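Local coordinates for protein alpha-amylase (Eubacterium rectale DSM 17629, PDB 6AZ5) that probably binds starch-type alpha-glucans as a family 41 carbohydrate-binding module of a surface-anchored gut bacterial amylase, at residues A[65-70]-A[90-95]. Numbering follows the deposited sequence.
Sequences KTVGLK and FTISGD
V67 and F90 face each other as a hydrogen-bonded antiparallel pair: V67 N donates to F90 O (2.8 Å, N-H...O 164°) and F90 N returns a bond to V67 O at 3.2 Å. Their side chains lie alongside each other on the buried face of the sheet, where CB of V67 sits over one face of the F90 ring, 4.3 Å from its centroid, toward the rim. With CG lodged between its backbone N and carbonyl (chi1 67°), F90 turns its ring toward strand 66-72, one face against V67 and its edge, at CD1, against CD2 of L69 (4.0 Å). CG2 of V67 packs on CD1 of I92 at 3.6 Å. On the exposed face, the non-hydrogen-bonded pair T66 and T91 brings OG1 to OG1 at 3.5 Å, a weak hydrogen bond. Beyond the end of strand 88-91, I92 N still reaches K65 O (3.2 Å), adding one more bond. The chain then turns at S93, whose OG accepts from D95 N in an ST turn. M27 and L25 of strand 24-29 and I7 of strand 3-10 continue the apolar cluster. Strand 88-91, paired within the sheet to 66-72, thus forms an antiparallel edge of the all-beta CBM41 module.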
loop_
_atom_site.group_PDB
_atom_site.type_symbol
_atom_site.label_atom_id
_atom_site.label_comp_id
_atom_site.label_asym_id
_atom_site.label_seq_id
_atom_site.Cartn_x
_atom_site.Cartn_y
_atom_site.Cartn_z
ATOM N N LYS A 65 13.772 -8.138 3.598
ATOM C CA LYS A 65 14.263 -6.773 3.440
ATOM C C LYS A 65 13.202 -5.750 3.832
ATOM O O LYS A 65 12.000 -6.020 3.760
ATOM C CB LYS A 65 14.708 -6.522 2.003
ATOM C CG LYS A 65 15.856 -7.400 1.531
ATOM C CD LYS A 65 17.078 -6.560 1.195
ATOM C CE LYS A 65 17.939 -7.229 0.135
ATOM N NZ LYS A 65 18.387 -8.580 0.563
ATOM N N THR A 66 13.647 -4.572 4.239
ATOM C CA THR A 66 12.728 -3.501 4.592
ATOM C C THR A 66 12.409 -2.623 3.382
ATOM O O THR A 66 13.301 -2.203 2.645
ATOM C CB THR A 66 13.295 -2.643 5.728
ATOM O OG1 THR A 66 13.481 -3.467 6.885
ATOM C CG2 THR A 66 12.345 -1.501 6.075
ATOM N N VAL A 67 11.123 -2.368 3.180
ATOM C CA VAL A 67 10.660 -1.520 2.092
ATOM C C VAL A 67 10.312 -0.132 2.595
ATOM O O VAL A 67 9.626 0.009 3.604
ATOM C CB VAL A 67 9.421 -2.120 1.406
ATOM C CG1 VAL A 67 8.784 -1.110 0.457
ATOM C CG2 VAL A 67 9.793 -3.398 0.684
ATOM N N GLY A 68 10.792 0.891 1.896
ATOM C CA GLY A 68 10.383 2.254 2.176
ATOM C C GLY A 68 9.249 2.628 1.246
ATOM O O GLY A 68 9.285 2.288 0.067
ATOM N N LEU A 69 8.237 3.318 1.765
ATOM C CA LEU A 69 7.121 3.718 0.927
ATOM C C LEU A 69 6.310 4.864 1.517
ATOM O O LEU A 69 6.388 5.153 2.704
ATOM C CB LEU A 69 6.189 2.529 0.671
ATOM C CG LEU A 69 5.095 2.289 1.714
ATOM C CD1 LEU A 69 4.078 1.298 1.194
ATOM C CD2 LEU A 69 5.675 1.805 3.039
ATOM N N LYS A 70 5.521 5.510 0.666
ATOM C CA LYS A 70 4.501 6.443 1.118
ATOM C C LYS A 70 3.398 6.553 0.070
ATOM O O LYS A 70 3.656 6.480 -1.129
ATOM C CB LYS A 70 5.114 7.815 1.414
ATOM C CG LYS A 70 5.745 8.472 0.212
ATOM C CD LYS A 70 6.488 9.747 0.597
ATOM C CE LYS A 70 7.761 9.439 1.359
ATOM N NZ LYS A 70 8.640 10.636 1.476
ATOM N N PHE A 90 7.944 -1.187 6.030
ATOM C CA PHE A 90 7.576 -2.493 6.558
ATOM C C PHE A 90 8.586 -3.513 6.078
ATOM O O PHE A 90 9.446 -3.210 5.252
ATOM C CB PHE A 90 6.159 -2.905 6.139
ATOM C CG PHE A 90 5.995 -3.157 4.662
ATOM C CD1 PHE A 90 5.690 -2.118 3.797
ATOM C CD2 PHE A 90 6.105 -4.439 4.143
ATOM C CE1 PHE A 90 5.522 -2.345 2.433
ATOM C CE2 PHE A 90 5.940 -4.678 2.778
ATOM C CZ PHE A 90 5.649 -3.626 1.922
ATOM N N THR A 91 8.488 -4.724 6.607
ATOM C CA THR A 91 9.393 -5.788 6.215
ATOM C C THR A 91 8.624 -6.865 5.464
ATOM O O THR A 91 7.560 -7.290 5.896
ATOM C CB THR A 91 10.109 -6.388 7.443
ATOM O OG1 THR A 91 10.828 -5.352 8.124
ATOM C CG2 THR A 91 11.082 -7.480 7.027
ATOM N N ILE A 92 9.156 -7.285 4.324
ATOM C CA ILE A 92 8.535 -8.339 3.538
ATOM C C ILE A 92 8.669 -9.675 4.267
ATOM O O ILE A 92 9.772 -10.197 4.420
ATOM C CB ILE A 92 9.168 -8.422 2.144
ATOM C CG1 ILE A 92 9.108 -7.049 1.465
ATOM C CG2 ILE A 92 8.488 -9.494 1.305
ATOM C CD1 ILE A 92 10.025 -6.927 0.268
ATOM N N SER A 93 7.542 -10.212 4.729
ATOM C CA SER A 93 7.535 -11.422 5.554
ATOM C C SER A 93 7.669 -12.703 4.738
ATOM O O SER A 93 8.138 -13.720 5.241
ATOM C CB SER A 93 6.252 -11.493 6.384
ATOM O OG SER A 93 5.154 -11.924 5.598
ATOM N N GLY A 94 7.243 -12.663 3.483
ATOM C CA GLY A 94 7.285 -13.850 2.652
ATOM C C GLY A 94 6.230 -14.872 3.041
ATOM O O GLY A 94 6.316 -16.030 2.646
ATOM N N ASP A 95 5.233 -14.451 3.817
ATOM C CA ASP A 95 4.149 -15.354 4.205
ATOM C C ASP A 95 3.407 -15.843 2.965
ATOM O O ASP A 95 3.488 -15.226 1.901
ATOM C CB ASP A 95 3.169 -14.680 5.173
ATOM C CG ASP A 95 3.725 -14.560 6.597
ATOM O OD1 ASP A 95 4.633 -15.339 6.966
ATOM O OD2 ASP A 95 3.245 -13.690 7.359
#